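Local coordinates for tylactone synthase starter module and modules 1 & 2 (Streptomyces fradiae, PDB 2Z5L), which probably reduces the beta-keto group of a growing polyketide chain with NADPH, as the first ketoreductase of the tylosin polyketide synthase, at residues V428-W433 against R453-D458; G269-R274 against G436-G441; F340-I345 against V387-V392; D25-R30 against V475-V480. All blocks are in the same frame, centred on the assembly; numbering follows the deposited sequence.

Interaction 1: residues V428-W433 against R453-D458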
loop_
_atom_site.group_PDB
_atom_site.type_symbol
_atom_site.label_atom_id
_atom_site.label_comp_id
_atom_site.label_asym_id
_atom_site.label_seq_id
_atom_site.Cartn_x
_atom_site.Cartn_y
_atom_site.Cartn_z
ATOM N N VAL A 428 7.167 -7.374 -2.444
ATOM C CA VAL A 428 7.800 -6.542 -3.464
ATOM C C VAL A 428 6.804 -5.598 -4.131
ATOM O O VAL A 428 5.808 -6.038 -4.696
ATOM C CB VAL A 428 8.465 -7.406 -4.557
ATOM C CG1 VAL A 428 9.258 -6.522 -5.495
ATOM C CG2 VAL A 428 9.370 -8.455 -3.922
ATOM N N ALA A 429 7.088 -4.302 -4.056
ATOM C CA ALA A 429 6.240 -3.279 -4.656
ATOM C C ALA A 429 6.692 -3.067 -6.101
ATOM O O ALA A 429 7.546 -2.226 -6.388
ATOM C CB ALA A 429 6.346 -1.971 -3.863
ATOM N N TRP A 430 6.099 -3.834 -7.010
ATOM C CA TRP A 430 6.465 -3.778 -8.415
ATOM C C TRP A 430 6.098 -2.489 -9.120
ATOM O O TRP A 430 5.241 -1.727 -8.670
ATOM C CB TRP A 430 5.841 -4.962 -9.165
ATOM C CG TRP A 430 6.325 -6.291 -8.675
ATOM C CD1 TRP A 430 5.707 -7.108 -7.764
ATOM C CD2 TRP A 430 7.580 -6.916 -8.981
ATOM N NE1 TRP A 430 6.504 -8.188 -7.482
ATOM C CE2 TRP A 430 7.660 -8.093 -8.204
ATOM C CE3 TRP A 430 8.650 -6.584 -9.817
ATOM C CZ2 TRP A 430 8.759 -8.948 -8.247
ATOM C CZ3 TRP A 430 9.759 -7.443 -9.864
ATOM C CH2 TRP A 430 9.804 -8.602 -9.076
ATOM N N GLY A 431 6.785 -2.260 -10.230
ATOM C CA GLY A 431 6.535 -1.101 -11.061
ATOM C C GLY A 431 5.799 -1.687 -12.245
ATOM O O GLY A 431 5.181 -2.743 -12.105
ATOM N N LEU A 432 5.865 -1.033 -13.397
ATOM C CA LEU A 432 5.198 -1.529 -14.599
ATOM C C LEU A 432 5.832 -2.820 -15.098
ATOM O O LEU A 432 7.056 -2.907 -15.211
ATOM C CB LEU A 432 5.272 -0.486 -15.708
ATOM C CG LEU A 432 4.575 0.841 -15.421
ATOM C CD1 LEU A 432 4.850 1.842 -16.559
ATOM C CD2 LEU A 432 3.099 0.580 -15.281
ATOM N N TRP A 433 4.997 -3.812 -15.405
ATOM C CA TRP A 433 5.477 -5.105 -15.901
ATOM C C TRP A 433 5.525 -5.234 -17.415
ATOM O O TRP A 433 4.521 -5.042 -18.105
ATOM C CB TRP A 433 4.628 -6.251 -15.349
ATOM C CG TRP A 433 5.169 -6.822 -14.079
ATOM C CD1 TRP A 433 5.242 -6.199 -12.867
ATOM C CD2 TRP A 433 5.738 -8.124 -13.898
ATOM N NE1 TRP A 433 5.821 -7.033 -11.939
ATOM C CE2 TRP A 433 6.137 -8.220 -12.545
ATOM C CE3 TRP A 433 5.954 -9.219 -14.746
ATOM C CZ2 TRP A 433 6.735 -9.364 -12.021
ATOM C CZ3 TRP A 433 6.550 -10.358 -14.222
ATOM C CH2 TRP A 433 6.936 -10.420 -12.871
ATOM N N ARG A 453 9.187 2.795 -16.597
ATOM C CA ARG A 453 9.399 1.978 -17.784
ATOM C C ARG A 453 9.009 0.535 -17.494
ATOM O O ARG A 453 9.203 0.045 -16.386
ATOM C CB ARG A 453 10.868 2.054 -18.200
ATOM C CG ARG A 453 11.282 3.425 -18.704
ATOM C CD ARG A 453 12.800 3.553 -18.895
ATOM N NE ARG A 453 13.542 3.385 -17.646
ATOM C CZ ARG A 453 14.720 3.947 -17.401
ATOM N NH1 ARG A 453 15.281 4.715 -18.321
ATOM N NH2 ARG A 453 15.344 3.738 -16.245
ATOM N N ALA A 454 8.449 -0.138 -18.490
ATOM C CA ALA A 454 8.032 -1.529 -18.338
ATOM C C ALA A 454 9.242 -2.443 -18.136
ATOM O O ALA A 454 10.059 -2.606 -19.036
ATOM C CB ALA A 454 7.241 -1.975 -19.569
ATOM N N MET A 455 9.352 -3.044 -16.955
ATOM C CA MET A 455 10.461 -3.933 -16.658
ATOM C C MET A 455 10.344 -5.228 -17.453
ATOM O O MET A 455 9.238 -5.707 -17.685
ATOM C CB MET A 455 10.475 -4.263 -15.172
ATOM C CG MET A 455 10.660 -3.071 -14.272
ATOM S SD MET A 455 10.713 -3.623 -12.571
ATOM C CE MET A 455 9.012 -3.459 -12.139
ATOM N N ASP A 456 11.473 -5.799 -17.870
ATOM C CA ASP A 456 11.431 -7.044 -18.627
ATOM C C ASP A 456 10.960 -8.158 -17.703
ATOM O O ASP A 456 11.516 -8.367 -16.626
ATOM C CB ASP A 456 12.813 -7.376 -19.221
ATOM C CG ASP A 456 12.906 -8.819 -19.733
ATOM O OD1 ASP A 456 13.464 -9.671 -19.007
ATOM O OD2 ASP A 456 12.409 -9.110 -20.849
ATOM N N PRO A 457 9.922 -8.892 -18.121
ATOM C CA PRO A 457 9.355 -9.993 -17.336
ATOM C C PRO A 457 10.410 -10.846 -16.638
ATOM O O PRO A 457 10.384 -10.998 -15.421
ATOM C CB PRO A 457 8.547 -10.773 -18.374
ATOM C CG PRO A 457 8.055 -9.689 -19.264
ATOM C CD PRO A 457 9.297 -8.820 -19.451
ATOM N N ASP A 458 11.338 -11.382 -17.426
ATOM C CA ASP A 458 12.412 -12.225 -16.919
ATOM C C ASP A 458 13.337 -11.487 -15.969
ATOM O O ASP A 458 13.710 -12.008 -14.910
ATOM C CB ASP A 458 13.208 -12.807 -18.091
ATOM C CG ASP A 458 12.398 -13.827 -18.887
ATOM O OD1 ASP A 458 11.905 -14.811 -18.259
ATOM O OD2 ASP A 458 12.259 -13.642 -20.123
HETATM O O HOH W 1 8.693 0.300 -13.877
#
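Trp433 and Met455 form a single backbone bridge just past the end of strand 426-430, their CA atoms 5.2 Å apart, where the chain leaves a Rossmann-type sheet and returns toward helix 457-470. Its one direct hydrogen bond runs from Met455 N to Leu432 O at 2.9 Å, close to straight (164° at the hydrogen), with the donor tilted 30° from the carbonyl plane. Ala454 CA offers a C-H to the same oxygen, which therefore meets two neighbouring residues of the returning chain. A water extends the bridge: it donates to Arg453 O at 2.6 Å and accepts a weak bond from Leu432 N.

Met455 carries much of the side-chain contact. Its chain stays extended to the sulfur and then bends, with chi3 at -93°, which brings CE against the backbone of Gly431, 3.2 Å from Gly431 N. The same methyl meets the Trp430 ring at its edge, in the ring plane, 3.9 Å from CE3. Both faces of that indole are occupied near the rim, one by Val428 CG1 and the other by Trp433 NE1, while Phe389 of the neighbouring strand also meets the ring. Leu432 lays CB against Ala454 CA. Beyond the bridge, Asp456 takes the N-cap position of helix 457-470 and bonds Ala459 N through OD1, and the guanidinium of Arg453 forms a salt bridge with Asp479. Trp433, at the far end of its ring, brings CZ3 to 4.1 Å from Pro457 O.

Interaction 2: residues G269-R274 against G436-G441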
loop_
_atom_site.group_PDB
_atom_site.type_symbol
_atom_site.label_atom_id
_atom_site.label_comp_id
_atom_site.label_asym_id
_atom_site.label_seq_id
_atom_site.Cartn_x
_atom_site.Cartn_y
_atom_site.Cartn_z
ATOM N N GLY A 269 -2.621 -15.771 -14.646
ATOM C CA GLY A 269 -2.420 -14.372 -15.004
ATOM C C GLY A 269 -1.081 -14.222 -15.701
ATOM O O GLY A 269 -0.294 -15.171 -15.738
ATOM N N ALA A 270 -0.799 -13.044 -16.251
ATOM C CA ALA A 270 0.461 -12.824 -16.978
ATOM C C ALA A 270 1.690 -13.123 -16.131
ATOM O O ALA A 270 2.640 -13.748 -16.592
ATOM C CB ALA A 270 0.530 -11.362 -17.496
ATOM N N ILE A 271 1.678 -12.641 -14.898
ATOM C CA ILE A 271 2.783 -12.887 -13.997
ATOM C C ILE A 271 2.746 -14.366 -13.568
ATOM O O ILE A 271 3.736 -15.085 -13.693
ATOM C CB ILE A 271 2.678 -11.955 -12.775
ATOM C CG1 ILE A 271 3.054 -10.532 -13.199
ATOM C CG2 ILE A 271 3.591 -12.446 -11.652
ATOM C CD1 ILE A 271 2.811 -9.464 -12.149
ATOM N N GLY A 272 1.589 -14.811 -13.096
ATOM C CA GLY A 272 1.434 -16.198 -12.675
ATOM C C GLY A 272 2.049 -17.232 -13.615
ATOM O O GLY A 272 2.924 -18.007 -13.214
ATOM N N ARG A 273 1.618 -17.237 -14.875
ATOM C CA ARG A 273 2.145 -18.188 -15.847
ATOM C C ARG A 273 3.665 -18.124 -15.937
ATOM O O ARG A 273 4.345 -19.145 -15.845
ATOM C CB ARG A 273 1.500 -17.960 -17.217
ATOM C CG ARG A 273 -0.023 -18.142 -17.205
ATOM C CD ARG A 273 -0.657 -18.125 -18.607
ATOM N NE ARG A 273 -2.099 -17.957 -18.514
ATOM C CZ ARG A 273 -2.994 -18.813 -18.999
ATOM N NH1 ARG A 273 -2.614 -19.925 -19.626
ATOM N NH2 ARG A 273 -4.282 -18.543 -18.860
ATOM N N ARG A 274 4.192 -16.916 -16.088
ATOM C CA ARG A 274 5.629 -16.674 -16.179
ATOM C C ARG A 274 6.390 -17.186 -14.966
ATOM O O ARG A 274 7.465 -17.774 -15.087
ATOM C CB ARG A 274 5.867 -15.170 -16.307
ATOM C CG ARG A 274 7.288 -14.744 -16.020
ATOM C CD ARG A 274 8.131 -14.924 -17.239
ATOM N NE ARG A 274 7.611 -14.091 -18.320
ATOM C CZ ARG A 274 8.249 -13.882 -19.463
ATOM N NH1 ARG A 274 9.433 -14.450 -19.667
ATOM N NH2 ARG A 274 7.711 -13.097 -20.388
ATOM N N GLY A 436 3.940 -9.485 -23.012
ATOM C CA GLY A 436 2.600 -9.963 -23.295
ATOM C C GLY A 436 1.753 -10.091 -22.044
ATOM O O GLY A 436 2.276 -10.227 -20.939
ATOM N N GLY A 437 0.435 -10.046 -22.221
ATOM C CA GLY A 437 -0.488 -10.407 -21.161
ATOM C C GLY A 437 -0.923 -9.211 -20.338
ATOM O O GLY A 437 -2.090 -9.096 -19.962
ATOM N N MET A 438 0.021 -8.318 -20.056
ATOM C CA MET A 438 -0.112 -7.391 -18.939
ATOM C C MET A 438 -1.058 -6.245 -19.283
ATOM O O MET A 438 -0.675 -5.293 -19.963
ATOM C CB MET A 438 1.256 -6.839 -18.535
ATOM C CG MET A 438 2.182 -7.870 -17.909
ATOM S SD MET A 438 1.436 -8.706 -16.497
ATOM C CE MET A 438 0.651 -7.329 -15.664
ATOM N N ALA A 439 -2.296 -6.344 -18.808
ATOM C CA ALA A 439 -3.315 -5.332 -19.098
ATOM C C ALA A 439 -3.044 -4.018 -18.350
ATOM O O ALA A 439 -2.808 -4.012 -17.142
ATOM C CB ALA A 439 -4.691 -5.864 -18.730
ATOM N N ALA A 440 -3.074 -2.904 -19.069
ATOM C CA ALA A 440 -2.828 -1.610 -18.445
ATOM C C ALA A 440 -4.025 -0.685 -18.595
ATOM O O ALA A 440 -4.689 -0.680 -19.633
ATOM C CB ALA A 440 -1.593 -0.961 -19.052
ATOM N N GLY A 441 -4.294 0.100 -17.554
ATOM C CA GLY A 441 -5.414 1.018 -17.585
ATOM C C GLY A 441 -4.955 2.433 -17.329
ATOM O O GLY A 441 -3.774 2.753 -17.503
#
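Ala270 and Ile271, in the first turn of helix 270-281, meet Met438 in a small surface contact that is wholly apolar in its side chains. Met438 is folded back by bends at chi2 (-55°) and chi3, which bring its sulfur to the helix; SD lies 4.1 Å from Ile271 CG1, and the two side chains cross at a slant. SD also lies beside the methyl of Ala270, although the modelled separation is too short to be trusted in detail.

Packing against backbone makes up the rest. Ala270 CB points at the loop and rests 3.8 Å from Gly437 C and 4.0 Å from Gly436 O. Gly437 adopts a positive phi of 93° at this spot, and its bare CA lets the loop pass close to the helix.

The polar bonds stay within each segment or lead elsewhere: Arg273 N closes the first helical turn on Gly269 O at 2.9 Å, and Arg274 forms a salt bridge with Asp458. Trp433 touches both Ile271 and Met438, so a third side chain spans the two segments.

Gly269 as N-cap and Gly272 within the helix fit the glycine-rich GxGxxG turn of a Rossmann fold, which in short-chain dehydrogenases/reductases lies at the dinucleotide pyrophosphate.

Interaction 3: residues F340-I345 against V387-V392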
loop_
_atom_site.group_PDB
_atom_site.type_symbol
_atom_site.label_atom_id
_atom_site.label_comp_id
_atom_site.label_asym_id
_atom_site.label_seq_id
_atom_site.Cartn_x
_atom_site.Cartn_y
_atom_site.Cartn_z
ATOM N N PHE A 340 3.333 -18.016 -3.431
ATOM C CA PHE A 340 3.493 -16.801 -4.240
ATOM C C PHE A 340 2.090 -16.251 -4.531
ATOM O O PHE A 340 1.295 -16.876 -5.235
ATOM C CB PHE A 340 4.222 -17.117 -5.545
ATOM C CG PHE A 340 5.685 -17.450 -5.360
ATOM C CD1 PHE A 340 6.658 -16.465 -5.408
ATOM C CD2 PHE A 340 6.088 -18.758 -5.147
ATOM C CE1 PHE A 340 8.017 -16.784 -5.263
ATOM C CE2 PHE A 340 7.438 -19.086 -5.001
ATOM C CZ PHE A 340 8.400 -18.100 -5.057
ATOM N N HIS A 341 1.788 -15.081 -3.985
ATOM C CA HIS A 341 0.479 -14.463 -4.163
ATOM C C HIS A 341 0.488 -13.412 -5.265
ATOM O O HIS A 341 0.896 -12.279 -5.028
ATOM C CB HIS A 341 0.039 -13.820 -2.845
ATOM C CG HIS A 341 -1.381 -13.343 -2.841
ATOM N ND1 HIS A 341 -2.435 -14.144 -3.223
ATOM C CD2 HIS A 341 -1.918 -12.149 -2.495
ATOM C CE1 HIS A 341 -3.563 -13.461 -3.115
ATOM N NE2 HIS A 341 -3.277 -12.250 -2.677
ATOM N N THR A 342 0.046 -13.780 -6.467
ATOM C CA THR A 342 0.019 -12.809 -7.558
ATOM C C THR A 342 -1.422 -12.388 -7.864
ATOM O O THR A 342 -1.644 -11.501 -8.682
ATOM C CB THR A 342 0.708 -13.340 -8.862
ATOM O OG1 THR A 342 -0.243 -14.032 -9.660
ATOM C CG2 THR A 342 1.831 -14.340 -8.557
ATOM N N ALA A 343 -2.403 -13.003 -7.193
ATOM C CA ALA A 343 -3.813 -12.667 -7.444
ATOM C C ALA A 343 -4.171 -11.208 -7.167
ATOM O O ALA A 343 -3.628 -10.571 -6.265
ATOM C CB ALA A 343 -4.739 -13.578 -6.641
ATOM N N GLY A 344 -5.124 -10.698 -7.939
ATOM C CA GLY A 344 -5.558 -9.325 -7.779
ATOM C C GLY A 344 -6.288 -8.852 -9.014
ATOM O O GLY A 344 -6.353 -9.571 -10.017
ATOM N N ILE A 345 -6.832 -7.639 -8.952
ATOM C CA ILE A 345 -7.578 -7.093 -10.076
ATOM C C ILE A 345 -7.147 -5.695 -10.475
ATOM O O ILE A 345 -6.662 -4.921 -9.649
ATOM C CB ILE A 345 -9.062 -7.023 -9.760
ATOM C CG1 ILE A 345 -9.295 -5.975 -8.682
ATOM C CG2 ILE A 345 -9.561 -8.376 -9.274
ATOM C CD1 ILE A 345 -10.743 -5.673 -8.460
ATOM N N VAL A 387 5.761 -15.041 -0.516
ATOM C CA VAL A 387 5.968 -13.893 -1.379
ATOM C C VAL A 387 4.692 -13.176 -1.788
ATOM O O VAL A 387 3.768 -13.774 -2.354
ATOM C CB VAL A 387 6.720 -14.330 -2.646
ATOM C CG1 VAL A 387 7.219 -13.121 -3.402
ATOM C CG2 VAL A 387 7.869 -15.235 -2.260
ATOM N N LEU A 388 4.646 -11.881 -1.510
ATOM C CA LEU A 388 3.479 -11.099 -1.868
ATOM C C LEU A 388 3.870 -10.122 -2.955
ATOM O O LEU A 388 4.906 -9.446 -2.870
ATOM C CB LEU A 388 2.922 -10.359 -0.643
ATOM C CG LEU A 388 2.576 -11.214 0.591
ATOM C CD1 LEU A 388 2.118 -10.311 1.707
ATOM C CD2 LEU A 388 1.488 -12.238 0.271
ATOM N N PHE A 389 3.048 -10.079 -3.998
ATOM C CA PHE A 389 3.276 -9.180 -5.131
ATOM C C PHE A 389 2.501 -7.900 -4.894
ATOM O O PHE A 389 1.292 -7.839 -5.093
ATOM C CB PHE A 389 2.816 -9.834 -6.435
ATOM C CG PHE A 389 3.787 -10.833 -6.970
ATOM C CD1 PHE A 389 4.094 -11.975 -6.238
ATOM C CD2 PHE A 389 4.408 -10.634 -8.195
ATOM C CE1 PHE A 389 5.007 -12.910 -6.720
ATOM C CE2 PHE A 389 5.320 -11.564 -8.682
ATOM C CZ PHE A 389 5.619 -12.709 -7.940
ATOM N N SER A 390 3.221 -6.882 -4.445
ATOM C CA SER A 390 2.640 -5.591 -4.173
ATOM C C SER A 390 2.806 -4.728 -5.425
ATOM O O SER A 390 3.164 -5.221 -6.493
ATOM C CB SER A 390 3.343 -4.956 -2.964
ATOM O OG SER A 390 2.684 -3.784 -2.550
ATOM N N SER A 391 2.542 -3.439 -5.272
ATOM C CA SER A 391 2.638 -2.462 -6.348
ATOM C C SER A 391 3.251 -1.184 -5.772
ATOM O O SER A 391 3.039 -0.856 -4.600
ATOM C CB SER A 391 1.243 -2.154 -6.901
ATOM O OG SER A 391 1.305 -1.121 -7.873
ATOM N N VAL A 392 3.994 -0.464 -6.605
ATOM C CA VAL A 392 4.628 0.787 -6.194
ATOM C C VAL A 392 3.540 1.823 -5.889
ATOM O O VAL A 392 3.786 2.835 -5.224
ATOM C CB VAL A 392 5.556 1.336 -7.305
ATOM C CG1 VAL A 392 4.726 1.791 -8.484
ATOM C CG2 VAL A 392 6.413 2.472 -6.763
#
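Phe340 pairs with Val387 and His341 with Leu388 as parallel neighbours in the central sheet of the Rossmann fold, joined by a nearly linear bond from His341 N to Val387 O (2.9 Å, 178°) and a longer one from Phe389 N to His341 O (3.2 Å).

On the face carrying Phe340 and Val387, the two side chains run alongside each other in the same direction, and Val387 CG2 comes within 3.4 Å of Phe340 CE1. Phe389 turns its CE1 edge toward the edge of Phe340, 4.1 Å from CD1. One face of the Phe389 ring receives the methyl of Thr342 in a CH-pi contact, CG2 standing 4.0 Å from the ring centroid and 14° off its normal. With chi1 at 88°, Thr342 sets CG2 anti to the carbonyl carbon and over the phenyl, while OG1 bonds Thr265 O. The other face of the sheet brings Leu388 CD2 to 3.8 Å from His341 CB.

Helices 270-281 and 457-470 pack against the phenylalanine side. The buried imidazole of His341 is held at both nitrogens, ND1 by Thr265 OG1 and NE2 by Lys366 O; since a carbonyl oxygen can only accept, NE2 probably carries a proton.

Interaction 4: residues D25-R30 against V475-V480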
loop_
_atom_site.group_PDB
_atom_site.type_symbol
_atom_site.label_atom_id
_atom_site.label_comp_id
_atom_site.label_asym_id
_atom_site.label_seq_id
_atom_site.Cartn_x
_atom_site.Cartn_y
_atom_site.Cartn_z
ATOM N N ASP A 25 19.810 -4.294 -9.954
ATOM C CA ASP A 25 20.009 -3.689 -8.640
ATOM C C ASP A 25 19.760 -2.180 -8.685
ATOM O O ASP A 25 19.618 -1.542 -7.647
ATOM C CB ASP A 25 21.420 -3.962 -8.089
ATOM C CG ASP A 25 21.585 -5.383 -7.547
ATOM O OD1 ASP A 25 20.678 -5.879 -6.853
ATOM O OD2 ASP A 25 22.638 -6.000 -7.805
ATOM N N ALA A 26 19.705 -1.612 -9.885
ATOM C CA ALA A 26 19.459 -0.184 -10.027
ATOM C C ALA A 26 17.959 0.109 -9.971
ATOM O O ALA A 26 17.543 1.255 -10.136
ATOM C CB ALA A 26 20.039 0.326 -11.342
ATOM N N TRP A 27 17.161 -0.930 -9.738
ATOM C CA TRP A 27 15.713 -0.801 -9.663
ATOM C C TRP A 27 15.228 -1.010 -8.242
ATOM O O TRP A 27 14.040 -0.890 -7.970
ATOM C CB TRP A 27 15.025 -1.837 -10.564
ATOM C CG TRP A 27 15.320 -1.691 -12.028
ATOM C CD1 TRP A 27 15.926 -0.630 -12.644
ATOM C CD2 TRP A 27 14.989 -2.625 -13.071
ATOM N NE1 TRP A 27 15.990 -0.844 -14.001
ATOM C CE2 TRP A 27 15.424 -2.058 -14.291
ATOM C CE3 TRP A 27 14.367 -3.883 -13.092
ATOM C CZ2 TRP A 27 15.256 -2.704 -15.520
ATOM C CZ3 TRP A 27 14.200 -4.528 -14.324
ATOM C CH2 TRP A 27 14.646 -3.934 -15.517
ATOM N N ARG A 28 16.145 -1.313 -7.336
ATOM C CA ARG A 28 15.786 -1.574 -5.950
ATOM C C ARG A 28 15.728 -0.337 -5.054
ATOM O O ARG A 28 16.721 0.369 -4.887
ATOM C CB ARG A 28 16.768 -2.582 -5.347
ATOM C CG ARG A 28 16.729 -3.969 -5.981
ATOM C CD ARG A 28 17.894 -4.790 -5.484
ATOM N NE ARG A 28 17.973 -4.770 -4.029
ATOM C CZ ARG A 28 17.185 -5.476 -3.229
ATOM N NH1 ARG A 28 16.260 -6.274 -3.754
ATOM N NH2 ARG A 28 17.307 -5.365 -1.909
ATOM N N TYR A 29 14.560 -0.089 -4.471
ATOM C CA TYR A 29 14.375 1.041 -3.571
ATOM C C TYR A 29 13.666 0.576 -2.307
ATOM O O TYR A 29 13.101 -0.521 -2.253
ATOM C CB TYR A 29 13.553 2.137 -4.239
ATOM C CG TYR A 29 14.092 2.611 -5.564
ATOM C CD1 TYR A 29 13.883 1.874 -6.725
ATOM C CD2 TYR A 29 14.781 3.821 -5.663
ATOM C CE1 TYR A 29 14.339 2.334 -7.955
ATOM C CE2 TYR A 29 15.246 4.291 -6.892
ATOM C CZ TYR A 29 15.019 3.547 -8.033
ATOM O OH TYR A 29 15.433 4.015 -9.263
ATOM N N ARG A 30 13.693 1.417 -1.283
ATOM C CA ARG A 30 13.052 1.069 -0.027
ATOM C C ARG A 30 12.591 2.310 0.717
ATOM O O ARG A 30 12.913 3.436 0.335
ATOM C CB ARG A 30 14.014 0.253 0.847
ATOM C CG ARG A 30 15.159 1.047 1.472
ATOM C CD ARG A 30 16.079 0.150 2.302
ATOM N NE ARG A 30 15.380 -1.019 2.847
ATOM C CZ ARG A 30 15.387 -2.231 2.292
ATOM N NH1 ARG A 30 16.062 -2.444 1.171
ATOM N NH2 ARG A 30 14.712 -3.230 2.851
ATOM N N VAL A 475 10.611 -4.281 -0.398
ATOM C CA VAL A 475 11.507 -3.603 -1.299
ATOM C C VAL A 475 10.697 -3.192 -2.499
ATOM O O VAL A 475 9.712 -3.849 -2.838
ATOM C CB VAL A 475 12.674 -4.527 -1.740
ATOM C CG1 VAL A 475 12.131 -5.752 -2.471
ATOM C CG2 VAL A 475 13.645 -3.757 -2.622
ATOM N N THR A 476 11.096 -2.082 -3.113
ATOM C CA THR A 476 10.427 -1.575 -4.296
ATOM C C THR A 476 11.346 -1.863 -5.466
ATOM O O THR A 476 12.486 -1.390 -5.511
ATOM C CB THR A 476 10.198 -0.036 -4.236
ATOM O OG1 THR A 476 9.327 0.290 -3.149
ATOM C CG2 THR A 476 9.570 0.459 -5.531
ATOM N N VAL A 477 10.864 -2.660 -6.406
ATOM C CA VAL A 477 11.650 -2.975 -7.585
ATOM C C VAL A 477 10.972 -2.275 -8.741
ATOM O O VAL A 477 9.955 -2.749 -9.246
ATOM C CB VAL A 477 11.675 -4.494 -7.860
ATOM C CG1 VAL A 477 12.463 -4.772 -9.128
ATOM C CG2 VAL A 477 12.293 -5.231 -6.679
ATOM N N VAL A 478 11.514 -1.136 -9.153
ATOM C CA VAL A 478 10.920 -0.394 -10.260
ATOM C C VAL A 478 11.961 0.231 -11.172
ATOM O O VAL A 478 13.029 0.642 -10.727
ATOM C CB VAL A 478 10.025 0.768 -9.765
ATOM C CG1 VAL A 478 9.262 1.358 -10.939
ATOM C CG2 VAL A 478 9.078 0.297 -8.683
ATOM N N ASP A 479 11.631 0.317 -12.452
ATOM C CA ASP A 479 12.519 0.931 -13.424
ATOM C C ASP A 479 11.929 2.300 -13.754
ATOM O O ASP A 479 10.858 2.396 -14.371
ATOM C CB ASP A 479 12.618 0.067 -14.683
ATOM C CG ASP A 479 13.520 0.682 -15.738
ATOM O OD1 ASP A 479 14.555 1.271 -15.364
ATOM O OD2 ASP A 479 13.203 0.572 -16.938
ATOM N N VAL A 480 12.638 3.355 -13.342
ATOM C CA VAL A 480 12.182 4.737 -13.537
ATOM C C VAL A 480 13.172 5.738 -14.123
ATOM O O VAL A 480 14.329 5.791 -13.717
ATOM C CB VAL A 480 11.744 5.380 -12.214
ATOM C CG1 VAL A 480 10.772 6.512 -12.494
ATOM C CG2 VAL A 480 11.174 4.346 -11.289
HETATM O O HOH W 2 14.749 2.749 -11.586
#
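Trp27 lays its indole on Asp479, whose CB sits over the five-membered ring, 3.6 Å from the centroid in a CH-pi contact. The carboxylate is turned 34° from the ring plane, with OD1 2.9 Å from Trp27 NE1. Val477 CG1 reaches the edge of the same indole. Beside it, the strands pair antiparallel: Tyr29 and Thr476 form a hydrogen-bonded pair, N to O at 2.7 Å in both directions, and Val478 N adds a bond to Trp27 O at 2.8 Å. Val475 CG2 rests over one face of the Arg28 guanidinium, 3.8 Å from NH1.

A water stands in the plane of the Tyr29 ring, 2.7 Å from OH. It donates to Val478 O and accepts from Val480 N at 2.8 Å, so one water stitches the tyrosine to the strand's continuation.

Further out, Arg28 forms a salt bridge with Asp472 through NH1 and bonds Ala249 O through NE, and Trp482 NE1 bonds Tyr29 OH. Strand 28-35 from the chain's N-terminal end thus joins strand 474-477 from near its C-terminal end, extending the sheet of the reductase domain. With Arg453 bonded to OD1, the carboxylate of Asp479 is probably kept ionised while its CB packs on the indole face.

In the fold
Interactions 1, 3 and 4 share one sheet, in which strands 338-341, 386-391, 426-430, 474-477 and 28-35 follow in order. Interactions 1 and 4, with centres 9 Å apart, are the nearest pair, tied by a probable hydrogen bond from Ala429 N to Val475 O (2.9 Å). Interaction 3 meets interaction 1 where Trp430 NE1 packs on Phe389 CD2 at 3.3 Å. Interaction 2 lies off the sheet, between helix 270-281 and the loop after strand 426-430; it meets interaction 1 where Trp433 CE3 packs on Ile271 CG1 at 3.5 Å, and Ile271 CG2 touches Phe389 CE2. Its glycine-rich turn, consistent with a cofactor site, lies next to Thr342, whereas interaction 4 is centred 20 Å from interaction 2, at the seam with the N-terminal strand.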